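Local structure of 432aa long hypothetical deoxyribodipyrimidine photolyase (2E0I) at residues Lys68-Asn73 with Phe162-Ser167; Val74-Ala79 with Val171-Thr176. The protein probably repairs cyclobutane pyrimidine dimers in DNA with light energy, binding two FAD molecules, one of them implicated as a novel light-harvesting cofactor. All blocks are in the same frame, centred on the assembly; numbering follows the deposited sequence.

Contact 1: Lys68-Asn73 with Phe162-Ser167; sequences KGSRLN and FDVTDS
Asn-73 OD1 accepts the backbone N-H of Thr-165 at 2.9 Å, a fairly straight bond (161° at the hydrogen) whose donor sits above the carbonyl plane, 38° out of it. The same oxygen is also bonded to Ser-168 OG, while ND2 is held by Pro-31 O, so both ends of this buried amide are engaged and its rotation is fixed. Replacement by an alanine here would probably leave the Thr-165 N-H without its acceptor and Ser-168 OG and Pro-31 O without their amide partner. Ser-70 adds a weak bond from OG to Asp-163 O, 3.1 Å long. The segment 68-73 links helix 48-66 to edge strand 73-76 in the parallel sheet of the N-terminal photolyase domain; Gly-69, with positive phi, is the C-prime residue of the Schellman motif ending that helix. Val-164 has CG1 opposite its backbone N (chi1 172°), which sends CG1 over one face of the Arg-71 guanidinium, 3.9 Å from NE, and CG2 to 3.4 Å from Ser-70 OG. That guanidinium hydrogen-bonds to Ser-168 OG and Met-169 O. Ser-70 CB packs on Phe-162 CB at 3.5 Å; at the exposed margin, the extended Lys-68 chain brings CD to 4.0 Å from Phe-162 CE2.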
ATOM      1  N   LYS A  68      -9.208 -27.117   8.514  1.00 32.27           N
ATOM      2  CA  LYS A  68     -10.654 -27.083   8.698  1.00 31.30           C
ATOM      3  C   LYS A  68     -11.330 -27.970   7.668  1.00 32.11           C
ATOM      4  O   LYS A  68     -12.505 -27.772   7.325  1.00 32.63           O
ATOM      5  CB  LYS A  68     -11.179 -25.659   8.582  1.00 29.60           C
ATOM      6  CG  LYS A  68     -10.562 -24.751   9.598  1.00 30.04           C
ATOM      7  CD  LYS A  68     -11.319 -23.457   9.752  1.00 30.58           C
ATOM      8  CE  LYS A  68     -10.755 -22.696  10.932  1.00 32.49           C
ATOM      9  NZ  LYS A  68     -11.558 -21.501  11.267  1.00 34.80           N
ATOM     10  N   GLY A  69     -10.570 -28.949   7.176  1.00 32.05           N
ATOM     11  CA  GLY A  69     -11.091 -29.894   6.206  1.00 31.09           C
ATOM     12  C   GLY A  69     -11.587 -29.205   4.959  1.00 30.76           C
ATOM     13  O   GLY A  69     -12.652 -29.529   4.422  1.00 31.86           O
ATOM     14  N   SER A  70     -10.810 -28.235   4.503  1.00 28.95           N
ATOM     15  CA  SER A  70     -11.153 -27.492   3.312  1.00 27.59           C
ATOM     16  C   SER A  70      -9.841 -27.098   2.670  1.00 27.60           C
ATOM     17  O   SER A  70      -8.802 -27.703   2.942  1.00 27.52           O
ATOM     18  CB  SER A  70     -11.958 -26.251   3.690  1.00 27.76           C
ATOM     19  OG  SER A  70     -12.402 -25.561   2.539  1.00 26.62           O
ATOM     20  N   ARG A  71      -9.891 -26.100   1.801  1.00 27.35           N
ATOM     21  CA  ARG A  71      -8.692 -25.604   1.139  1.00 27.09           C
ATOM     22  C   ARG A  71      -9.121 -24.462   0.257  1.00 26.08           C
ATOM     23  O   ARG A  71     -10.298 -24.320  -0.070  1.00 24.92           O
ATOM     24  CB  ARG A  71      -8.012 -26.677   0.271  1.00 28.06           C
ATOM     25  CG  ARG A  71      -8.727 -26.983  -1.038  1.00 28.66           C
ATOM     26  CD  ARG A  71      -7.911 -27.931  -1.916  1.00 31.36           C
ATOM     27  NE  ARG A  71      -8.630 -28.351  -3.129  1.00 32.95           N
ATOM     28  CZ  ARG A  71      -8.873 -27.571  -4.177  1.00 32.23           C
ATOM     29  NH1 ARG A  71      -8.462 -26.314  -4.187  1.00 35.12           N
ATOM     30  NH2 ARG A  71      -9.533 -28.041  -5.221  1.00 33.00           N
ATOM     31  N   LEU A  72      -8.155 -23.645  -0.124  1.00 25.45           N
ATOM     32  CA  LEU A  72      -8.430 -22.512  -0.977  1.00 24.01           C
ATOM     33  C   LEU A  72      -8.735 -23.012  -2.397  1.00 24.02           C
ATOM     34  O   LEU A  72      -7.965 -23.779  -2.982  1.00 22.98           O
ATOM     35  CB  LEU A  72      -7.222 -21.576  -0.981  1.00 22.10           C
ATOM     36  CG  LEU A  72      -7.465 -20.232  -1.652  1.00 21.96           C
ATOM     37  CD1 LEU A  72      -8.653 -19.551  -0.978  1.00 22.09           C
ATOM     38  CD2 LEU A  72      -6.207 -19.377  -1.557  1.00 22.23           C
ATOM     39  N   ASN A  73      -9.876 -22.585  -2.929  1.00 23.90           N
ATOM     40  CA  ASN A  73     -10.312 -22.953  -4.268  1.00 24.53           C
ATOM     41  C   ASN A  73      -9.893 -21.840  -5.215  1.00 24.22           C
ATOM     42  O   ASN A  73     -10.462 -20.745  -5.183  1.00 24.23           O
ATOM     43  CB  ASN A  73     -11.831 -23.109  -4.285  1.00 26.53           C
ATOM     44  CG  ASN A  73     -12.304 -24.294  -3.458  1.00 28.97           C
ATOM     45  OD1 ASN A  73     -12.302 -25.438  -3.922  1.00 30.39           O
ATOM     46  ND2 ASN A  73     -12.695 -24.027  -2.221  1.00 30.71           N
ATOM     47  N   PHE A 162     -16.691 -24.919   6.053  1.00 39.18           N
ATOM     48  CA  PHE A 162     -15.999 -24.676   4.802  1.00 38.57           C
ATOM     49  C   PHE A 162     -16.073 -25.892   3.880  1.00 39.45           C
ATOM     50  O   PHE A 162     -15.664 -26.997   4.255  1.00 40.58           O
ATOM     51  CB  PHE A 162     -14.534 -24.327   5.071  1.00 36.42           C
ATOM     52  CG  PHE A 162     -14.321 -22.932   5.583  1.00 33.24           C
ATOM     53  CD1 PHE A 162     -14.403 -21.842   4.724  1.00 32.26           C
ATOM     54  CD2 PHE A 162     -14.013 -22.710   6.916  1.00 32.11           C
ATOM     55  CE1 PHE A 162     -14.176 -20.548   5.187  1.00 31.47           C
ATOM     56  CE2 PHE A 162     -13.784 -21.421   7.393  1.00 31.75           C
ATOM     57  CZ  PHE A 162     -13.865 -20.336   6.526  1.00 31.11           C
ATOM     58  N   ASP A 163     -16.593 -25.683   2.674  1.00 39.77           N
ATOM     59  CA  ASP A 163     -16.686 -26.750   1.688  1.00 40.39           C
ATOM     60  C   ASP A 163     -15.622 -26.548   0.593  1.00 40.22           C
ATOM     61  O   ASP A 163     -14.867 -25.576   0.613  1.00 39.74           O
ATOM     62  CB  ASP A 163     -18.089 -26.784   1.084  1.00 41.79           C
ATOM     63  CG  ASP A 163     -18.332 -28.025   0.247  1.00 45.12           C
ATOM     64  OD1 ASP A 163     -17.873 -29.120   0.665  1.00 46.35           O
ATOM     65  OD2 ASP A 163     -18.989 -27.906  -0.817  1.00 45.68           O
ATOM     66  N   VAL A 164     -15.562 -27.469  -0.361  1.00 40.20           N
ATOM     67  CA  VAL A 164     -14.577 -27.397  -1.432  1.00 40.11           C
ATOM     68  C   VAL A 164     -15.196 -27.735  -2.778  1.00 41.72           C
ATOM     69  O   VAL A 164     -16.272 -28.319  -2.842  1.00 43.04           O
ATOM     70  CB  VAL A 164     -13.425 -28.387  -1.163  1.00 38.53           C
ATOM     71  CG1 VAL A 164     -12.498 -28.474  -2.355  1.00 37.35           C
ATOM     72  CG2 VAL A 164     -12.667 -27.955   0.077  1.00 38.92           C
ATOM     73  N   THR A 165     -14.522 -27.344  -3.851  1.00 43.36           N
ATOM     74  CA  THR A 165     -14.977 -27.646  -5.197  1.00 45.01           C
ATOM     75  C   THR A 165     -13.853 -28.429  -5.825  1.00 46.30           C
ATOM     76  O   THR A 165     -12.771 -27.898  -6.045  1.00 46.54           O
ATOM     77  CB  THR A 165     -15.206 -26.389  -6.037  1.00 45.31           C
ATOM     78  OG1 THR A 165     -16.348 -25.688  -5.540  1.00 46.72           O
ATOM     79  CG2 THR A 165     -15.446 -26.760  -7.488  1.00 43.98           C
ATOM     80  N   ASP A 166     -14.108 -29.699  -6.104  1.00 48.47           N
ATOM     81  CA  ASP A 166     -13.091 -30.546  -6.699  1.00 50.34           C
ATOM     82  C   ASP A 166     -12.492 -29.993  -7.986  1.00 49.65           C
ATOM     83  O   ASP A 166     -11.285 -30.088  -8.189  1.00 49.01           O
ATOM     84  CB  ASP A 166     -13.657 -31.943  -6.940  1.00 53.49           C
ATOM     85  CG  ASP A 166     -13.773 -32.750  -5.656  1.00 56.65           C
ATOM     86  OD1 ASP A 166     -14.142 -33.944  -5.732  1.00 59.30           O
ATOM     87  OD2 ASP A 166     -13.489 -32.191  -4.571  1.00 56.87           O
ATOM     88  N   SER A 167     -13.326 -29.410  -8.842  1.00 48.79           N
ATOM     89  CA  SER A 167     -12.843 -28.859 -10.104  1.00 48.21           C
ATOM     90  C   SER A 167     -11.689 -27.850  -9.936  1.00 46.79           C
ATOM     91  O   SER A 167     -10.621 -28.021 -10.529  1.00 47.15           O
ATOM     92  CB  SER A 167     -14.001 -28.199 -10.883  1.00 49.86           C
ATOM     93  OG  SER A 167     -14.411 -26.955 -10.320  1.00 52.76           O
TER

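Contact 2: Val74-Ala79 with Val171-Thr176; sequences VFFGEA and VDFLLT
Phe-76 and Phe-173 reach toward each other with their side chains crossing at about a right angle. Their ring planes are inclined at 77° and the centroids lie 5.7 Å apart, an oblique pair. The touching is done by Phe-76 CD1, which meets the rim of the Phe-173 ring near its plane, 3.7 Å from CZ; Phe-76 CB lies close to the same rim, 4.0 Å from CE2. In Phe-173, CG lies anti to the backbone N (chi1 168°), and the ring presents one edge to both Phe-76 and Val-74. Val-74 divides its branches: CG1 lies 4.1 Å from Phe-173 CD2 and 4.3 Å from Leu-174 CD2, whereas CG2 faces the start of the other segment, 3.8 Å from Val-171 N. The side chains that meet are all apolar, and no hydrogen bond runs between the segments. Residues 171-174 have helical backbone angles, and Leu-174 N bonds to Val-171 O at 2.8 Å. Val-74 and Phe-76 alternate with Phe-75, whose side chain departs on the other side of the strand, where its ring meets Phe-86 and Phe-87. The Leu-174 side chain is about 7 Å from a bound FAD. Residues 171-174 thus lie over the edge strand of the N-terminal parallel sheet and helix 48-66, Val-171 and Leu-174 packing on Leu-59, Ile-55 and Leu-58 of that helix and Phe-173 on Ala-35 of the adjacent strand 28-35.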
ATOM      1  N   VAL A  74      -8.906 -22.121  -6.063  1.00 23.02           N
ATOM      2  CA  VAL A  74      -8.391 -21.111  -6.982  1.00 21.85           C
ATOM      3  C   VAL A  74      -8.901 -21.208  -8.417  1.00 21.93           C
ATOM      4  O   VAL A  74      -9.029 -22.294  -8.978  1.00 22.64           O
ATOM      5  CB  VAL A  74      -6.850 -21.136  -7.006  1.00 20.74           C
ATOM      6  CG1 VAL A  74      -6.325 -20.049  -7.926  1.00 19.84           C
ATOM      7  CG2 VAL A  74      -6.311 -20.956  -5.593  1.00 19.88           C
ATOM      8  N   PHE A  75      -9.181 -20.047  -9.000  1.00 21.83           N
ATOM      9  CA  PHE A  75      -9.668 -19.934 -10.370  1.00 21.78           C
ATOM     10  C   PHE A  75      -8.838 -18.889 -11.087  1.00 21.91           C
ATOM     11  O   PHE A  75      -8.160 -18.093 -10.444  1.00 23.92           O
ATOM     12  CB  PHE A  75     -11.130 -19.505 -10.367  1.00 22.64           C
ATOM     13  CG  PHE A  75     -12.055 -20.533  -9.790  1.00 22.55           C
ATOM     14  CD1 PHE A  75     -12.581 -21.538 -10.598  1.00 22.67           C
ATOM     15  CD2 PHE A  75     -12.378 -20.521  -8.430  1.00 22.73           C
ATOM     16  CE1 PHE A  75     -13.414 -22.524 -10.065  1.00 22.41           C
ATOM     17  CE2 PHE A  75     -13.212 -21.499  -7.879  1.00 22.64           C
ATOM     18  CZ  PHE A  75     -13.733 -22.507  -8.701  1.00 23.25           C
ATOM     19  N   PHE A  76      -8.891 -18.878 -12.411  1.00 21.67           N
ATOM     20  CA  PHE A  76      -8.115 -17.907 -13.168  1.00 21.79           C
ATOM     21  C   PHE A  76      -8.980 -17.195 -14.189  1.00 22.24           C
ATOM     22  O   PHE A  76      -9.847 -17.813 -14.812  1.00 21.60           O
ATOM     23  CB  PHE A  76      -6.940 -18.601 -13.871  1.00 21.07           C
ATOM     24  CG  PHE A  76      -6.069 -17.667 -14.652  1.00 21.08           C
ATOM     25  CD1 PHE A  76      -5.144 -16.850 -14.006  1.00 21.16           C
ATOM     26  CD2 PHE A  76      -6.208 -17.566 -16.038  1.00 20.91           C
ATOM     27  CE1 PHE A  76      -4.366 -15.940 -14.726  1.00 21.80           C
ATOM     28  CE2 PHE A  76      -5.440 -16.663 -16.768  1.00 20.88           C
ATOM     29  CZ  PHE A  76      -4.516 -15.845 -16.108  1.00 22.61           C
ATOM     30  N   GLY A  77      -8.738 -15.894 -14.351  1.00 23.80           N
ATOM     31  CA  GLY A  77      -9.490 -15.091 -15.302  1.00 25.65           C
ATOM     32  C   GLY A  77     -10.017 -13.803 -14.696  1.00 28.13           C
ATOM     33  O   GLY A  77      -9.738 -13.490 -13.542  1.00 28.68           O
ATOM     34  N   GLU A  78     -10.773 -13.036 -15.473  1.00 30.97           N
ATOM     35  CA  GLU A  78     -11.348 -11.803 -14.960  1.00 32.31           C
ATOM     36  C   GLU A  78     -12.503 -12.173 -14.036  1.00 31.57           C
ATOM     37  O   GLU A  78     -13.383 -12.940 -14.410  1.00 30.83           O
ATOM     38  CB  GLU A  78     -11.838 -10.926 -16.117  1.00 35.91           C
ATOM     39  CG  GLU A  78     -10.723 -10.508 -17.083  1.00 40.55           C
ATOM     40  CD  GLU A  78     -11.199  -9.560 -18.173  1.00 43.98           C
ATOM     41  OE1 GLU A  78     -10.434  -9.344 -19.140  1.00 45.15           O
ATOM     42  OE2 GLU A  78     -12.331  -9.027 -18.066  1.00 47.67           O
ATOM     43  N   ALA A  79     -12.487 -11.631 -12.824  1.00 31.66           N
ATOM     44  CA  ALA A  79     -13.514 -11.914 -11.828  1.00 31.78           C
ATOM     45  C   ALA A  79     -14.928 -12.111 -12.380  1.00 32.63           C
ATOM     46  O   ALA A  79     -15.525 -13.171 -12.183  1.00 32.32           O
ATOM     47  CB  ALA A  79     -13.523 -10.818 -10.788  1.00 32.13           C
ATOM     48  N   VAL A 171      -3.690 -23.530  -4.561  1.00 32.57           N
ATOM     49  CA  VAL A 171      -2.627 -22.535  -4.475  1.00 31.29           C
ATOM     50  C   VAL A 171      -1.360 -22.821  -5.268  1.00 31.15           C
ATOM     51  O   VAL A 171      -0.661 -21.887  -5.667  1.00 29.63           O
ATOM     52  CB  VAL A 171      -2.251 -22.280  -3.029  1.00 30.63           C
ATOM     53  CG1 VAL A 171      -3.328 -21.463  -2.379  1.00 30.86           C
ATOM     54  CG2 VAL A 171      -2.076 -23.589  -2.301  1.00 29.25           C
ATOM     55  N   ASP A 172      -1.065 -24.100  -5.494  1.00 31.17           N
ATOM     56  CA  ASP A 172       0.117 -24.487  -6.273  1.00 32.00           C
ATOM     57  C   ASP A 172       0.191 -23.649  -7.561  1.00 29.71           C
ATOM     58  O   ASP A 172       1.250 -23.171  -7.952  1.00 28.61           O
ATOM     59  CB  ASP A 172       0.060 -25.989  -6.644  1.00 36.05           C
ATOM     60  CG  ASP A 172       0.851 -26.894  -5.666  1.00 40.56           C
ATOM     61  OD1 ASP A 172       0.876 -28.137  -5.878  1.00 42.41           O
ATOM     62  OD2 ASP A 172       1.446 -26.374  -4.690  1.00 42.67           O
ATOM     63  N   PHE A 173      -0.952 -23.479  -8.215  1.00 28.35           N
ATOM     64  CA  PHE A 173      -1.041 -22.715  -9.454  1.00 26.25           C
ATOM     65  C   PHE A 173      -0.479 -21.311  -9.331  1.00 25.92           C
ATOM     66  O   PHE A 173       0.131 -20.806 -10.269  1.00 25.93           O
ATOM     67  CB  PHE A 173      -2.500 -22.623  -9.915  1.00 24.88           C
ATOM     68  CG  PHE A 173      -2.723 -21.626 -11.017  1.00 23.92           C
ATOM     69  CD1 PHE A 173      -2.160 -21.820 -12.278  1.00 23.29           C
ATOM     70  CD2 PHE A 173      -3.450 -20.466 -10.780  1.00 23.52           C
ATOM     71  CE1 PHE A 173      -2.315 -20.862 -13.287  1.00 23.23           C
ATOM     72  CE2 PHE A 173      -3.611 -19.503 -11.781  1.00 23.73           C
ATOM     73  CZ  PHE A 173      -3.041 -19.701 -13.037  1.00 22.73           C
ATOM     74  N   LEU A 174      -0.689 -20.686  -8.174  1.00 25.64           N
ATOM     75  CA  LEU A 174      -0.227 -19.324  -7.941  1.00 24.82           C
ATOM     76  C   LEU A 174       1.290 -19.147  -7.899  1.00 25.44           C
ATOM     77  O   LEU A 174       1.785 -18.025  -8.065  1.00 24.98           O
ATOM     78  CB  LEU A 174      -0.862 -18.770  -6.662  1.00 23.05           C
ATOM     79  CG  LEU A 174      -2.387 -18.616  -6.729  1.00 22.24           C
ATOM     80  CD1 LEU A 174      -2.913 -18.232  -5.372  1.00 23.06           C
ATOM     81  CD2 LEU A 174      -2.771 -17.580  -7.769  1.00 19.38           C
ATOM     82  N   LEU A 175       2.027 -20.241  -7.704  1.00 25.35           N
ATOM     83  CA  LEU A 175       3.484 -20.168  -7.645  1.00 25.68           C
ATOM     84  C   LEU A 175       4.145 -19.614  -8.921  1.00 26.65           C
ATOM     85  O   LEU A 175       5.291 -19.157  -8.894  1.00 26.81           O
ATOM     86  CB  LEU A 175       4.084 -21.539  -7.293  1.00 24.43           C
ATOM     87  CG  LEU A 175       4.108 -21.956  -5.814  1.00 24.58           C
ATOM     88  CD1 LEU A 175       4.245 -20.712  -4.945  1.00 24.24           C
ATOM     89  CD2 LEU A 175       2.841 -22.694  -5.437  1.00 25.86           C
ATOM     90  N   THR A 176       3.426 -19.636 -10.033  1.00 27.62           N
ATOM     91  CA  THR A 176       3.973 -19.117 -11.284  1.00 29.27           C
ATOM     92  C   THR A 176       4.241 -17.633 -11.179  1.00 28.76           C
ATOM     93  O   THR A 176       5.206 -17.128 -11.750  1.00 29.15           O
ATOM     94  CB  THR A 176       3.002 -19.258 -12.441  1.00 31.44           C
ATOM     95  OG1 THR A 176       2.456 -20.586 -12.450  1.00 38.28           O
ATOM     96  CG2 THR A 176       3.718 -18.968 -13.754  1.00 30.20           C
TER

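In the fold
Both contacts join the edge of the parallel sheet, at or leading into strand 73-76, to the long connection between helices 140-147 and 189-196, and their segments alternate along the chain. Contact 1 is a surface contact, its centre about 30 Å from the centre of the chain, where a loop and the first residue of the strand meet a loop through backbone and side-chain polar atoms with aliphatic and aromatic packing beside them. Contact 2, its centre about 22 Å from the centre of the chain, is buried, with apolar side chains and no hydrogen bond between the segments, and smaller in interface, 222 against 394 Å². Leu-72 CD2 and Val-171 CG1, 3.6 Å apart, bring the two into direct packing.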